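Local atomic coordinates of L-Ribose isomerase (Acinetobacter, PDB entry 4Q0Q), a protein that catalyses the interconversion of the aldose L-ribose and the ketose L-ribulose, probably with the help of a metal ion bound inside a cupin-type barrel. Residues I51-D56 / T252-T257; F113-H118 / N243-D248; D47-V52 / I75-L80; K104-H109 / H199-P204. All coordinates share one frame; numbering follows the deposited sequence.

In the fold
The four contacts lie in and around the two antiparallel sheets of a cupin-type barrel. Contact 3 pairs the edge strand 50-52 with strand 73-82. Contact 1 starts from the same edge and packs it against helix 248-254 and the residues after it; their centres are about 12 Å apart. Contact 2 joins strands 113-118 and 244-245 of the second sheet, its centre about 11 Å from that of contact 1. Contact 4 bridges the sheets, its centre about 12 Å from that of contact 3 and about 13 Å from that of contact 2. Along the chain, contact 3 closes first, contacts 2 and 4 interleave, and contact 1 spans both. Contacts 2 and 4 each supply a histidine to one cobalt site.

Contact 1 of 4, residues I51-D56 / T252-T257; sequences IVFGAD and TGRLQT. With RUU (alpha-L-ribulofuranose), chain D.
Gly253 and Phe53 meet backbone to backbone, CA to CA 4.5 Å apart, yet no direct hydrogen bond joins the two segments. Gly253 CA packs close to Gly54 N. Water takes over the polar role. One molecule accepts from Val52 N at 3.1 Å, donates to Thr257 OG1 at 2.6 Å and lies 2.9 Å from Gly253 O. The Thr257 hydroxyl is also bonded to Gly50 O. A second water lies 2.8 Å from Val52 O and beside Gln256 O.

The side chain of Arg254 carries most of the apolar contact. Its CG stands anti to the backbone N (chi1 -159°), 3.7 Å from Phe53 CE2; the bend at chi2 then sends the guanidinium toward Ile51. Phe53 ring and guanidinium planes are 85° apart. Ile51 CD1 lies over one face of the guanidinium, 3.7 Å above its centre. Arg254 forms a salt bridge with Glu222, and O3 of a ribulofuranose bound away from the cobalt site lies at the guanidinium edge, 3.6 Å from NH2.

Phe53 is the centre of an inverse gamma turn with a weak bond from Gly54 N to Val52 O. The turn ends the edge strand of a cupin-type sheet, where helix 248-254 packs.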
# COMPACT_ATOMS: atom_id res chain seq x y z
N ILE A 51 -19.08 -7.05 15.03
CA ILE A 51 -20.05 -8.12 15.24
C ILE A 51 -19.57 -9.19 16.22
O ILE A 51 -18.47 -9.73 16.08
CB ILE A 51 -20.37 -8.80 13.90
CG1 ILE A 51 -20.82 -7.75 12.88
CG2 ILE A 51 -21.46 -9.86 14.10
CD1 ILE A 51 -20.86 -8.28 11.45
N VAL A 52 -20.41 -9.49 17.21
CA VAL A 52 -20.12 -10.52 18.20
C VAL A 52 -21.31 -11.48 18.04
O VAL A 52 -22.45 -11.08 18.25
CB VAL A 52 -20.09 -9.95 19.63
CG1 VAL A 52 -19.63 -11.02 20.60
CG2 VAL A 52 -19.15 -8.75 19.69
N PHE A 53 -21.03 -12.73 17.65
CA PHE A 53 -22.10 -13.69 17.40
C PHE A 53 -22.67 -14.44 18.62
O PHE A 53 -22.46 -15.65 18.77
CB PHE A 53 -21.65 -14.71 16.34
CG PHE A 53 -21.26 -14.08 15.01
CD1 PHE A 53 -19.96 -13.61 14.80
CD2 PHE A 53 -22.19 -13.95 13.99
CE1 PHE A 53 -19.60 -13.03 13.58
CE2 PHE A 53 -21.84 -13.37 12.76
CZ PHE A 53 -20.54 -12.91 12.56
N GLY A 54 -23.39 -13.72 19.47
CA GLY A 54 -23.98 -14.34 20.64
C GLY A 54 -23.44 -13.82 21.95
O GLY A 54 -22.27 -13.47 22.05
N ALA A 55 -24.31 -13.76 22.95
CA ALA A 55 -23.96 -13.27 24.28
C ALA A 55 -22.75 -13.96 24.89
O ALA A 55 -21.91 -13.32 25.54
CB ALA A 55 -25.16 -13.40 25.21
N ASP A 56 -22.64 -15.27 24.70
CA ASP A 56 -21.52 -16.02 25.26
C ASP A 56 -20.20 -15.73 24.54
O ASP A 56 -19.14 -16.14 25.00
CB ASP A 56 -21.83 -17.51 25.21
CG ASP A 56 -22.19 -17.99 23.82
OD1 ASP A 56 -21.33 -17.88 22.92
OD2 ASP A 56 -23.33 -18.45 23.62
N THR A 252 -29.02 -14.31 15.82
CA THR A 252 -29.52 -13.09 16.45
C THR A 252 -28.39 -12.12 16.76
O THR A 252 -28.51 -10.92 16.51
CB THR A 252 -30.28 -13.41 17.76
OG1 THR A 252 -29.47 -14.25 18.60
CG2 THR A 252 -31.60 -14.11 17.45
N GLY A 253 -27.29 -12.64 17.29
CA GLY A 253 -26.16 -11.79 17.61
C GLY A 253 -25.72 -10.97 16.41
O GLY A 253 -25.38 -9.80 16.53
N ARG A 254 -25.74 -11.60 15.24
CA ARG A 254 -25.33 -10.96 14.00
C ARG A 254 -26.03 -9.63 13.77
O ARG A 254 -25.42 -8.66 13.32
CB ARG A 254 -25.63 -11.90 12.82
CG ARG A 254 -24.83 -11.63 11.53
CD ARG A 254 -25.00 -10.21 11.02
NE ARG A 254 -24.25 -9.97 9.79
CZ ARG A 254 -23.94 -8.76 9.33
NH1 ARG A 254 -23.26 -8.62 8.20
NH2 ARG A 254 -24.29 -7.68 10.03
N LEU A 255 -27.32 -9.58 14.10
CA LEU A 255 -28.12 -8.38 13.88
C LEU A 255 -28.03 -7.25 14.91
O LEU A 255 -28.61 -6.19 14.71
CB LEU A 255 -29.59 -8.78 13.68
CG LEU A 255 -29.83 -9.81 12.57
CD1 LEU A 255 -31.31 -10.16 12.50
CD2 LEU A 255 -29.36 -9.25 11.23
N GLN A 256 -27.31 -7.47 16.01
CA GLN A 256 -27.18 -6.42 17.02
C GLN A 256 -26.04 -6.65 17.99
O GLN A 256 -25.85 -7.76 18.51
CB GLN A 256 -28.48 -6.26 17.81
CG GLN A 256 -28.53 -4.97 18.63
CD GLN A 256 -29.67 -4.93 19.62
OE1 GLN A 256 -30.79 -5.34 19.31
NE2 GLN A 256 -29.41 -4.42 20.82
N THR A 257 -25.28 -5.59 18.25
CA THR A 257 -24.15 -5.65 19.17
C THR A 257 -24.51 -4.94 20.47
O THR A 257 -25.04 -3.82 20.46
CB THR A 257 -22.91 -4.96 18.57
OG1 THR A 257 -22.64 -5.52 17.28
CG2 THR A 257 -21.69 -5.16 19.47
C1 RUU D . -20.65 -2.26 7.54
O1 RUU D . -20.26 -0.90 7.73
C2 RUU D . -21.83 -2.63 8.43
O2 RUU D . -21.36 -3.12 9.68
C3 RUU D . -22.76 -3.66 7.80
O3 RUU D . -22.57 -4.93 8.42
C4 RUU D . -24.17 -3.15 8.10
O4 RUU D . -24.67 -3.79 9.27
C5 RUU D . -23.99 -1.66 8.39
O5 RUU D . -22.60 -1.45 8.67
O HOH W 1 -23.11 -8.08 17.02
O HOH W 2 -24.21 -9.35 19.56

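Contact 2 of 4, residues F113-H118 / N243-D248; sequences FCPPHH and NDFVSD. With CO (cobalt (II) ion), chain B; NCO (cobalt hexammine(III)), chain K; RUU (alpha-L-ribulofuranose), chain C.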
# COMPACT_ATOMS: atom_id res chain seq x y z
N PHE A 113 -13.31 -16.30 14.75
CA PHE A 113 -14.04 -16.85 13.61
C PHE A 113 -15.24 -16.07 13.10
O PHE A 113 -15.89 -15.33 13.83
CB PHE A 113 -14.64 -18.23 13.93
CG PHE A 113 -13.65 -19.31 14.26
CD1 PHE A 113 -12.98 -19.32 15.48
CD2 PHE A 113 -13.43 -20.35 13.37
CE1 PHE A 113 -12.12 -20.36 15.80
CE2 PHE A 113 -12.57 -21.40 13.68
CZ PHE A 113 -11.92 -21.41 14.90
N CYS A 114 -15.51 -16.27 11.81
CA CYS A 114 -16.73 -15.80 11.18
C CYS A 114 -17.33 -17.21 11.25
O CYS A 114 -16.88 -18.12 10.55
CB CYS A 114 -16.53 -15.40 9.72
SG CYS A 114 -18.10 -15.02 8.92
N PRO A 115 -18.33 -17.43 12.13
CA PRO A 115 -19.02 -18.71 12.35
C PRO A 115 -19.79 -19.39 11.22
O PRO A 115 -20.25 -18.75 10.28
CB PRO A 115 -19.92 -18.39 13.54
CG PRO A 115 -20.37 -17.00 13.20
CD PRO A 115 -19.07 -16.33 12.79
N PRO A 116 -19.96 -20.72 11.33
CA PRO A 116 -20.67 -21.57 10.37
C PRO A 116 -22.05 -21.04 9.98
O PRO A 116 -22.88 -20.75 10.83
CB PRO A 116 -20.76 -22.91 11.09
CG PRO A 116 -19.47 -22.96 11.83
CD PRO A 116 -19.38 -21.55 12.41
N HIS A 117 -22.28 -20.94 8.67
CA HIS A 117 -23.55 -20.45 8.16
C HIS A 117 -23.60 -20.67 6.66
O HIS A 117 -22.60 -21.00 6.04
CB HIS A 117 -23.72 -18.96 8.46
CG HIS A 117 -22.78 -18.08 7.69
ND1 HIS A 117 -21.45 -17.94 8.02
CD2 HIS A 117 -22.97 -17.31 6.59
CE1 HIS A 117 -20.86 -17.13 7.16
NE2 HIS A 117 -21.76 -16.73 6.28
N HIS A 118 -24.78 -20.49 6.08
CA HIS A 118 -24.92 -20.61 4.64
C HIS A 118 -25.94 -19.58 4.19
O HIS A 118 -26.68 -19.03 5.00
CB HIS A 118 -25.34 -22.03 4.23
CG HIS A 118 -26.80 -22.32 4.38
ND1 HIS A 118 -27.35 -22.76 5.57
CD2 HIS A 118 -27.82 -22.23 3.50
CE1 HIS A 118 -28.65 -22.92 5.41
NE2 HIS A 118 -28.97 -22.60 4.17
N ASN A 243 -29.29 -15.02 5.97
CA ASN A 243 -28.23 -15.65 6.74
C ASN A 243 -28.82 -16.77 7.58
O ASN A 243 -29.84 -16.58 8.24
CB ASN A 243 -27.54 -14.65 7.68
CG ASN A 243 -26.84 -13.55 6.93
OD1 ASN A 243 -26.50 -13.70 5.76
ND2 ASN A 243 -26.60 -12.43 7.62
N ASP A 244 -28.18 -17.92 7.56
CA ASP A 244 -28.64 -19.06 8.34
C ASP A 244 -27.44 -19.64 9.08
O ASP A 244 -26.71 -20.47 8.55
CB ASP A 244 -29.27 -20.12 7.44
CG ASP A 244 -29.98 -21.21 8.23
OD1 ASP A 244 -29.71 -21.34 9.44
OD2 ASP A 244 -30.80 -21.94 7.63
N PHE A 245 -27.24 -19.18 10.31
CA PHE A 245 -26.13 -19.66 11.12
C PHE A 245 -26.49 -20.98 11.80
O PHE A 245 -27.60 -21.14 12.31
CB PHE A 245 -25.75 -18.60 12.16
CG PHE A 245 -25.08 -17.39 11.58
CD1 PHE A 245 -23.70 -17.34 11.44
CD2 PHE A 245 -25.84 -16.31 11.12
CE1 PHE A 245 -23.08 -16.24 10.84
CE2 PHE A 245 -25.23 -15.21 10.52
CZ PHE A 245 -23.84 -15.17 10.39
N VAL A 246 -25.55 -21.92 11.79
CA VAL A 246 -25.75 -23.22 12.42
C VAL A 246 -26.05 -23.03 13.90
O VAL A 246 -26.85 -23.75 14.48
CB VAL A 246 -24.50 -24.11 12.27
CG1 VAL A 246 -24.70 -25.43 13.00
CG2 VAL A 246 -24.21 -24.36 10.79
N SER A 247 -25.39 -22.04 14.50
CA SER A 247 -25.59 -21.74 15.91
C SER A 247 -26.68 -20.67 16.04
O SER A 247 -26.54 -19.58 15.48
CB SER A 247 -24.29 -21.25 16.53
OG SER A 247 -24.50 -20.81 17.86
N ASP A 248 -27.74 -20.98 16.76
CA ASP A 248 -28.84 -20.03 16.94
C ASP A 248 -28.40 -18.70 17.54
O ASP A 248 -28.85 -17.64 17.10
CB ASP A 248 -29.95 -20.64 17.81
CG ASP A 248 -30.50 -21.93 17.24
OD1 ASP A 248 -29.88 -22.99 17.47
OD2 ASP A 248 -31.54 -21.88 16.56
CO CO B . -21.26 -15.89 4.18
CO NCO K . -30.84 -23.22 12.74
N1 NCO K . -31.32 -21.76 11.79
N2 NCO K . -32.26 -22.96 13.84
N3 NCO K . -29.43 -23.48 11.63
N4 NCO K . -29.82 -22.20 13.83
N5 NCO K . -31.86 -24.25 11.66
N6 NCO K . -30.37 -24.69 13.69
C1 RUU C . -19.02 -13.90 5.01
O1 RUU C . -19.13 -15.30 4.84
C2 RUU C . -20.31 -13.32 5.54
O2 RUU C . -21.38 -13.64 4.66
C3 RUU C . -20.29 -11.82 5.79
O3 RUU C . -20.78 -11.13 4.65
C4 RUU C . -21.29 -11.67 6.95
O4 RUU C . -22.61 -11.65 6.43
C5 RUU C . -21.09 -12.96 7.74
O5 RUU C . -20.58 -13.93 6.81
O HOH W 3 -23.10 -20.50 13.57
O HOH W 4 -26.73 -23.12 8.05
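Asn243 enters the contact through its backbone, its C atom 4.0 Å from His118 O; its side-chain ND2 is bonded to Glu222. Asp244 forms the hydrogen-bonded antiparallel pair with His118. Its O accepts from His118 N, and its N donates to His118 O at 3.2 Å. Its side chain lies alongside the His118 ring, OD2 3.2 Å from CE1. OD1 takes two bonds from a bound cobalt hexammine.

Phe245 faces His117 in the non-hydrogen-bonded pair. His117 CB sits over one face of the Phe245 ring, 3.8 Å from the centroid, a CH-pi contact. The two rings are oblique, planes 32° apart. Pro115 CG packs on Phe245 CE1 at 3.7 Å. Phe245 O accepts from two ammines. Val246 N donates to Pro116 O at 3.1 Å, from above the carbonyl plane, and Val246 CG2 touches Pro116 CB. Ser247, the N-cap of the next helix, shares a water with Pro116 O. Asp248 OD2 is hydrogen-bonded to the hexammine.

The imidazole of His117 is fixed at both nitrogens. ND1 donates in the ring plane to Pro115 O at 2.7 Å, and NE2 binds cobalt at 2.3 Å. With His119, Glu124 and His199, His117 forms the three-histidine, one-glutamate metal site typical of cupins.

Contact 3 of 4, residues D47-V52 / I75-L80; sequences DSAGIV and IIFESL. With RUU (alpha-L-ribulofuranose), chain D; QDK (L-ribulose), chain E; RUU (alpha-L-ribulofuranose), chain F.
Ile76 N donates to Ala49 O across a 3.0 Å hydrogen bond, the direct backbone bond between these segments. It is fairly straight, 158° at the hydrogen, and the donor is tilted 21° from the carbonyl plane. The same oxygen also receives a CA-H...O contact from Ile75 CA at 3.3 Å, so two neighbouring groups grip it. Next to it, Gly50 and Ile75 form a non-hydrogen-bonded antiparallel pair, with Gly50 CA resting against Ile75 CG1.

Side chains add two apolar touches. The CD1 methyls of Ile51 and Ile76 meet at 3.7 Å where the two side chains cross at a slant. Ile76 is extended at chi2 (178°), which carries its methyl out to this point. Ala49 CB lies 3.9 Å from Phe77 CE1, obliquely to the ring. One face of that ring is covered by Ile75 CG2, 3.5 Å above the plane and toward the rim.

Sugars line the same segments. Ser48 O and Ala49 CA are each close to O2 of one ribulofuranose. Further along, Glu78 OE2 accepts from O3 of a linear L-ribulose at 2.8 Å.

In the second shell, Tyr22 OH is bonded to Gly50 N, and Ser48 OG to Ala226 N. Helix 19-35 covers Ile75 and Phe77 through Trp25, Ala29 and Ala30. Strand 101-108 flanks strand 73-82 opposite to strand 50-52, and Arg254 of helix 248-254 packs on Ile76.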
# COMPACT_ATOMS: atom_id res chain seq x y z
N ASP A 47 -22.01 1.59 14.80
CA ASP A 47 -22.23 0.61 15.87
C ASP A 47 -22.64 -0.78 15.38
O ASP A 47 -22.99 -1.64 16.18
CB ASP A 47 -23.26 1.14 16.87
CG ASP A 47 -22.72 2.26 17.73
OD1 ASP A 47 -21.49 2.51 17.67
OD2 ASP A 47 -23.50 2.88 18.48
N SER A 48 -22.62 -0.99 14.06
CA SER A 48 -22.97 -2.29 13.51
C SER A 48 -21.77 -3.00 12.89
O SER A 48 -21.84 -4.19 12.56
CB SER A 48 -24.06 -2.14 12.44
OG SER A 48 -25.28 -1.73 13.00
N ALA A 49 -20.66 -2.27 12.74
CA ALA A 49 -19.44 -2.82 12.14
C ALA A 49 -18.81 -3.94 12.96
O ALA A 49 -18.34 -4.93 12.40
CB ALA A 49 -18.42 -1.69 11.93
N GLY A 50 -18.79 -3.78 14.27
CA GLY A 50 -18.22 -4.79 15.14
C GLY A 50 -19.29 -5.81 15.47
O GLY A 50 -20.28 -5.49 16.12
N ILE A 51 -19.08 -7.05 15.03
CA ILE A 51 -20.05 -8.12 15.24
C ILE A 51 -19.57 -9.19 16.22
O ILE A 51 -18.47 -9.73 16.08
CB ILE A 51 -20.37 -8.80 13.90
CG1 ILE A 51 -20.82 -7.75 12.88
CG2 ILE A 51 -21.46 -9.86 14.10
CD1 ILE A 51 -20.86 -8.28 11.45
N VAL A 52 -20.41 -9.49 17.21
CA VAL A 52 -20.12 -10.52 18.20
C VAL A 52 -21.31 -11.48 18.04
O VAL A 52 -22.45 -11.08 18.25
CB VAL A 52 -20.09 -9.95 19.63
CG1 VAL A 52 -19.63 -11.02 20.60
CG2 VAL A 52 -19.15 -8.75 19.69
N ILE A 75 -15.17 -7.86 12.33
CA ILE A 75 -15.53 -6.53 11.90
C ILE A 75 -15.80 -6.59 10.41
O ILE A 75 -15.12 -7.30 9.67
CB ILE A 75 -14.38 -5.53 12.19
CG1 ILE A 75 -14.36 -5.23 13.69
CG2 ILE A 75 -14.56 -4.25 11.36
CD1 ILE A 75 -13.23 -4.35 14.13
N ILE A 76 -16.82 -5.86 9.98
CA ILE A 76 -17.18 -5.79 8.58
C ILE A 76 -17.53 -4.36 8.19
O ILE A 76 -18.40 -3.73 8.80
CB ILE A 76 -18.40 -6.68 8.25
CG1 ILE A 76 -18.07 -8.15 8.53
CG2 ILE A 76 -18.81 -6.48 6.79
CD1 ILE A 76 -19.23 -9.11 8.29
N PHE A 77 -16.83 -3.85 7.19
CA PHE A 77 -17.07 -2.51 6.68
C PHE A 77 -17.64 -2.70 5.29
O PHE A 77 -16.93 -3.10 4.37
CB PHE A 77 -15.76 -1.72 6.61
CG PHE A 77 -15.18 -1.38 7.95
CD1 PHE A 77 -15.90 -0.60 8.86
CD2 PHE A 77 -13.90 -1.81 8.30
CE1 PHE A 77 -15.34 -0.26 10.10
CE2 PHE A 77 -13.34 -1.47 9.53
CZ PHE A 77 -14.07 -0.69 10.43
N GLU A 78 -18.93 -2.41 5.14
CA GLU A 78 -19.62 -2.56 3.87
C GLU A 78 -19.57 -1.28 3.03
O GLU A 78 -20.17 -0.27 3.40
CB GLU A 78 -21.07 -2.96 4.15
CG GLU A 78 -21.95 -3.17 2.95
CD GLU A 78 -23.35 -3.63 3.34
OE1 GLU A 78 -23.56 -4.86 3.47
OE2 GLU A 78 -24.23 -2.77 3.52
N SER A 79 -18.85 -1.33 1.92
CA SER A 79 -18.74 -0.16 1.05
C SER A 79 -19.79 -0.18 -0.05
O SER A 79 -20.10 0.85 -0.66
CB SER A 79 -17.35 -0.10 0.40
OG SER A 79 -17.16 -1.17 -0.51
N LEU A 80 -20.35 -1.36 -0.31
CA LEU A 80 -21.34 -1.50 -1.35
C LEU A 80 -22.31 -2.66 -1.13
O LEU A 80 -21.89 -3.77 -0.79
CB LEU A 80 -20.64 -1.69 -2.70
CG LEU A 80 -21.53 -1.81 -3.94
CD1 LEU A 80 -22.08 -0.45 -4.32
CD2 LEU A 80 -20.73 -2.41 -5.08
C1 RUU D . -20.65 -2.26 7.54
O1 RUU D . -20.26 -0.90 7.73
C2 RUU D . -21.83 -2.63 8.43
O2 RUU D . -21.36 -3.12 9.68
C3 RUU D . -22.76 -3.66 7.80
O3 RUU D . -22.57 -4.93 8.42
C4 RUU D . -24.17 -3.15 8.10
O4 RUU D . -24.67 -3.79 9.27
C5 RUU D . -23.99 -1.66 8.39
O5 RUU D . -22.60 -1.45 8.67
C1 QDK E . -21.54 1.94 1.93
O1 QDK E . -21.22 2.51 3.19
C2 QDK E . -23.03 1.74 1.84
O2 QDK E . -23.80 2.68 2.02
C3 QDK E . -23.58 0.33 1.69
O3 QDK E . -24.20 -0.07 2.91
C4 QDK E . -24.60 0.28 0.55
O4 QDK E . -25.73 1.07 0.89
C5 QDK E . -23.96 0.81 -0.73
O5 QDK E . -24.86 0.67 -1.81
C1 RUU F . -20.17 6.13 15.37
O1 RUU F . -21.51 5.82 15.73
C2 RUU F . -19.18 5.35 16.21
O2 RUU F . -19.08 5.94 17.50
C3 RUU F . -17.80 5.24 15.58
O3 RUU F . -16.89 6.09 16.25
C4 RUU F . -17.39 3.78 15.79
O4 RUU F . -16.46 3.71 16.87
C5 RUU F . -18.67 3.04 16.17
O5 RUU F . -19.69 4.02 16.37

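Contact 4 of 4, residues K104-H109 / H199-P204; sequences KLMIVH and HAFRCP. With CO (cobalt (II) ion), chain B; RUU (alpha-L-ribulofuranose), chain C.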
# COMPACT_ATOMS: atom_id res chain seq x y z
N LYS A 104 -17.29 -5.58 0.72
CA LYS A 104 -17.02 -5.26 2.10
C LYS A 104 -15.65 -5.75 2.53
O LYS A 104 -15.10 -6.68 1.95
CB LYS A 104 -18.10 -5.85 3.02
CG LYS A 104 -18.01 -7.36 3.21
CD LYS A 104 -19.26 -8.07 2.70
CE LYS A 104 -19.39 -7.92 1.19
NZ LYS A 104 -20.57 -8.66 0.63
N LEU A 105 -15.10 -5.09 3.55
CA LEU A 105 -13.81 -5.47 4.09
C LEU A 105 -14.09 -6.18 5.40
O LEU A 105 -14.84 -5.67 6.24
CB LEU A 105 -12.96 -4.23 4.35
CG LEU A 105 -11.50 -4.54 4.66
CD1 LEU A 105 -10.85 -5.14 3.41
CD2 LEU A 105 -10.77 -3.28 5.11
N MET A 106 -13.52 -7.37 5.57
CA MET A 106 -13.74 -8.12 6.79
C MET A 106 -12.43 -8.25 7.56
O MET A 106 -11.39 -8.57 6.99
CB MET A 106 -14.31 -9.51 6.45
CG MET A 106 -15.61 -9.42 5.65
SD MET A 106 -16.45 -11.02 5.38
CE MET A 106 -15.29 -11.83 4.32
N ILE A 107 -12.49 -7.97 8.86
CA ILE A 107 -11.30 -8.05 9.68
C ILE A 107 -11.54 -9.00 10.85
O ILE A 107 -12.46 -8.81 11.65
CB ILE A 107 -10.89 -6.65 10.20
CG1 ILE A 107 -10.69 -5.72 9.00
CG2 ILE A 107 -9.60 -6.75 11.03
CD1 ILE A 107 -10.25 -4.32 9.36
N VAL A 108 -10.71 -10.03 10.91
CA VAL A 108 -10.79 -11.07 11.93
C VAL A 108 -9.47 -11.17 12.67
O VAL A 108 -8.41 -11.33 12.07
CB VAL A 108 -11.12 -12.43 11.27
CG1 VAL A 108 -11.16 -13.54 12.31
CG2 VAL A 108 -12.45 -12.33 10.53
N HIS A 109 -9.54 -11.08 14.00
CA HIS A 109 -8.33 -11.16 14.79
C HIS A 109 -7.87 -12.58 15.02
O HIS A 109 -8.64 -13.52 14.85
CB HIS A 109 -8.52 -10.40 16.11
CG HIS A 109 -8.30 -8.93 15.97
ND1 HIS A 109 -9.18 -8.11 15.29
CD2 HIS A 109 -7.26 -8.14 16.34
CE1 HIS A 109 -8.69 -6.88 15.26
NE2 HIS A 109 -7.53 -6.88 15.89
N HIS A 199 -20.30 -22.43 5.28
CA HIS A 199 -18.93 -21.93 5.34
C HIS A 199 -18.64 -21.14 6.61
O HIS A 199 -19.55 -20.62 7.26
CB HIS A 199 -18.59 -21.06 4.11
CG HIS A 199 -19.44 -19.84 3.95
ND1 HIS A 199 -20.75 -19.90 3.53
CD2 HIS A 199 -19.17 -18.53 4.16
CE1 HIS A 199 -21.25 -18.67 3.48
NE2 HIS A 199 -20.31 -17.83 3.86
N ALA A 200 -17.36 -21.09 6.95
CA ALA A 200 -16.86 -20.39 8.11
C ALA A 200 -15.39 -20.13 7.85
O ALA A 200 -14.80 -20.74 6.96
CB ALA A 200 -17.03 -21.24 9.37
N PHE A 201 -14.80 -19.23 8.63
CA PHE A 201 -13.38 -18.95 8.48
C PHE A 201 -12.81 -18.25 9.70
O PHE A 201 -13.53 -17.66 10.50
CB PHE A 201 -13.12 -18.13 7.20
CG PHE A 201 -13.81 -16.79 7.15
CD1 PHE A 201 -13.21 -15.66 7.69
CD2 PHE A 201 -15.04 -16.65 6.50
CE1 PHE A 201 -13.81 -14.41 7.58
CE2 PHE A 201 -15.65 -15.40 6.39
CZ PHE A 201 -15.03 -14.27 6.93
N ARG A 202 -11.50 -18.36 9.86
CA ARG A 202 -10.81 -17.74 10.98
C ARG A 202 -9.44 -17.24 10.53
O ARG A 202 -8.96 -17.57 9.45
CB ARG A 202 -10.57 -18.75 12.10
CG ARG A 202 -9.42 -19.71 11.79
CD ARG A 202 -8.97 -20.51 12.99
NE ARG A 202 -7.74 -21.25 12.70
CZ ARG A 202 -7.07 -21.96 13.60
NH1 ARG A 202 -7.50 -22.03 14.86
NH2 ARG A 202 -5.96 -22.59 13.25
N CYS A 203 -8.82 -16.46 11.41
CA CYS A 203 -7.49 -15.96 11.21
C CYS A 203 -6.65 -16.88 12.09
O CYS A 203 -7.01 -17.13 13.25
CB CYS A 203 -7.39 -14.51 11.72
SG CYS A 203 -5.70 -13.85 11.85
N PRO A 204 -5.55 -17.44 11.56
CA PRO A 204 -4.71 -18.33 12.36
C PRO A 204 -4.35 -17.65 13.69
O PRO A 204 -4.07 -16.45 13.72
CB PRO A 204 -3.48 -18.54 11.47
CG PRO A 204 -4.07 -18.48 10.08
CD PRO A 204 -5.02 -17.30 10.19
CO CO B . -21.26 -15.89 4.18
C1 RUU C . -19.02 -13.90 5.01
O1 RUU C . -19.13 -15.30 4.84
C2 RUU C . -20.31 -13.32 5.54
O2 RUU C . -21.38 -13.64 4.66
C3 RUU C . -20.29 -11.82 5.79
O3 RUU C . -20.78 -11.13 4.65
C4 RUU C . -21.29 -11.67 6.95
O4 RUU C . -22.61 -11.65 6.43
C5 RUU C . -21.09 -12.96 7.74
O5 RUU C . -20.58 -13.93 6.81
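Met106 and Phe201 carry the inner half of this contact, their side chains crossing at about a right angle. Met106 is extended through chi2 (-173°) and bends at chi3. The bend lays the CE methyl against Phe201 CZ at 3.6 Å. The sulfur stays at the ring edge, with SD 5.2 Å from the centroid, a Met-aromatic contact. Phe201 holds CG between its backbone N and carbonyl carbon (chi1 60°), and the ring reaches across toward strand 101-108.

Val108 splits its two methyls between neighbours. CG2 meets Phe201 CE1 at 3.9 Å, and CG1 turns to Cys203 CB, also at 3.9 Å. Cys203 CB lies 3.4 Å from Val108 O and nearly as close to His109 O. The strands belong to different sheets; the axes of 104-108 and 199-202 come within 8.9 Å of each other at 59°. His109 NE2 is hydrogen-bonded to Glu28 of another subunit, while Arg202 forms a salt bridge with Glu134.

At the other end, His199 NE2 binds cobalt at 2.2 Å. The ribulofuranose on that metal places C1 3.9 Å from Met106 SD, and Phe201 meets it with its ring edge. No hydrogen bond crosses between the segments. The pairing of Met106, Val108, Phe201 and Cys203 is apolar. Met106 and Phe201 probably give the metal-bound end of the sugar an apolar side, next to polar Lys104 and His199.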